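Local coordinates for protein CysE, serine acetyltransferase (Brucella abortus, PDB 4HZD) that binds coenzyme A and probably transfers the acetyl group of acetyl-coenzyme A to serine, the first step of cysteine biosynthesis from serine, at residues A[93-98]-A[106-111]. Residues are numbered along the deposited sequence; the frame is centred on the assembly and turned at random.
Sequences VDIQAV and SRFMDP
OD1 of D110 lies nearly in the guanidinium plane of R107 and is held side-on by NE at 3.0 Å and NH2 at 2.7 Å; the same arginine makes a salt bridge to D137 of the second subunit. This polar brace lies within 106-111, whereas the contact with 93-98 is largely apolar, with no hydrogen bond across it. CG2 of I95, anti to the backbone N, reaches the backbone at F108, 3.8 Å from the carbonyl O of F108 and 3.9 Å from its CD1. The two side chains cross at about a right angle. The Q96 chain bends at chi2 (77°) and brings OE1 to 3.5 Å from CE1 of F108, with amide and ring planes 53° apart. One helical turn beyond I95, V98 and P111 lie alongside each other, running in opposite senses, with CG2 of V98 4.0 Å from CB of P111. F118 of helix 116-132 touches both I95 and P111, while helix 18-33 packs on F108. Within the N-terminal helical domain, van der Waals packing thus joins helix 87-101 to 106-111, and the directional polar bonds of R107 instead tie that segment to itself and to the neighbouring subunit.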
# COMPACT_ATOMS: atom_id res chain seq x y z
N VAL A 93 -22.28 21.70 13.22
CA VAL A 93 -23.25 21.33 14.26
C VAL A 93 -23.00 19.88 14.77
O VAL A 93 -23.12 19.60 15.97
CB VAL A 93 -24.73 21.58 13.87
CG1 VAL A 93 -24.94 23.06 13.59
CG2 VAL A 93 -25.14 20.79 12.66
N ASP A 94 -22.61 18.98 13.86
CA ASP A 94 -22.28 17.60 14.25
C ASP A 94 -21.06 17.56 15.16
O ASP A 94 -21.01 16.79 16.13
CB ASP A 94 -22.07 16.70 13.03
CG ASP A 94 -23.35 16.35 12.30
OD1 ASP A 94 -24.48 16.59 12.80
OD2 ASP A 94 -23.24 15.82 11.18
N ILE A 95 -20.06 18.39 14.85
CA ILE A 95 -18.87 18.54 15.69
C ILE A 95 -19.23 19.14 17.06
O ILE A 95 -18.80 18.64 18.12
CB ILE A 95 -17.79 19.42 14.99
CG1 ILE A 95 -17.14 18.68 13.82
CG2 ILE A 95 -16.72 19.88 15.98
CD1 ILE A 95 -16.18 19.58 13.03
N GLN A 96 -20.03 20.21 17.03
CA GLN A 96 -20.56 20.83 18.24
C GLN A 96 -21.38 19.86 19.11
O GLN A 96 -21.27 19.92 20.33
CB GLN A 96 -21.31 22.15 17.92
CG GLN A 96 -21.71 22.95 19.16
CD GLN A 96 -20.54 23.73 19.78
OE1 GLN A 96 -19.63 24.19 19.09
NE2 GLN A 96 -20.58 23.87 21.09
N ALA A 97 -22.13 18.93 18.50
CA ALA A 97 -22.83 17.88 19.25
C ALA A 97 -21.89 17.03 20.10
O ALA A 97 -22.18 16.74 21.27
CB ALA A 97 -23.64 16.98 18.32
N VAL A 98 -20.78 16.59 19.50
CA VAL A 98 -19.82 15.78 20.25
C VAL A 98 -19.26 16.61 21.39
O VAL A 98 -19.16 16.14 22.52
CB VAL A 98 -18.62 15.27 19.39
CG1 VAL A 98 -17.65 14.47 20.26
CG2 VAL A 98 -19.12 14.39 18.25
N SER A 106 -12.13 16.59 25.11
CA SER A 106 -12.18 18.05 25.36
C SER A 106 -11.99 18.95 24.14
O SER A 106 -11.93 20.17 24.29
CB SER A 106 -11.16 18.44 26.43
OG SER A 106 -11.47 17.78 27.64
N ARG A 107 -11.90 18.38 22.93
CA ARG A 107 -11.49 19.22 21.79
C ARG A 107 -12.37 19.07 20.55
O ARG A 107 -12.81 17.97 20.23
CB ARG A 107 -9.99 18.98 21.47
CG ARG A 107 -9.05 19.08 22.69
CD ARG A 107 -7.64 18.62 22.36
NE ARG A 107 -7.66 17.27 21.77
CZ ARG A 107 -6.64 16.69 21.17
NH1 ARG A 107 -5.47 17.33 21.08
NH2 ARG A 107 -6.78 15.47 20.65
N PHE A 108 -12.65 20.18 19.85
CA PHE A 108 -13.30 20.15 18.55
C PHE A 108 -12.57 19.22 17.57
O PHE A 108 -13.18 18.60 16.66
CB PHE A 108 -13.37 21.56 17.96
CG PHE A 108 -14.26 22.49 18.71
CD1 PHE A 108 -15.59 22.15 18.96
CD2 PHE A 108 -13.79 23.70 19.17
CE1 PHE A 108 -16.43 22.99 19.66
CE2 PHE A 108 -14.63 24.55 19.88
CZ PHE A 108 -15.96 24.20 20.11
N MET A 109 -11.26 19.10 17.76
CA MET A 109 -10.42 18.26 16.87
C MET A 109 -10.67 16.75 17.06
O MET A 109 -10.43 15.96 16.14
CB MET A 109 -8.94 18.57 17.14
CG MET A 109 -7.99 17.91 16.15
SD MET A 109 -6.34 18.61 16.31
CE MET A 109 -5.56 17.72 17.63
N ASP A 110 -11.16 16.36 18.25
CA ASP A 110 -11.34 14.93 18.58
C ASP A 110 -12.28 14.22 17.60
O ASP A 110 -11.90 13.19 17.06
CB ASP A 110 -11.71 14.69 20.07
CG ASP A 110 -10.63 15.18 21.04
OD1 ASP A 110 -9.44 15.17 20.69
OD2 ASP A 110 -10.96 15.61 22.15
N PRO A 111 -13.51 14.74 17.36
CA PRO A 111 -14.31 14.04 16.31
C PRO A 111 -13.70 14.07 14.89
O PRO A 111 -13.78 13.06 14.15
CB PRO A 111 -15.65 14.81 16.31
CG PRO A 111 -15.38 16.10 17.07
CD PRO A 111 -14.31 15.75 18.07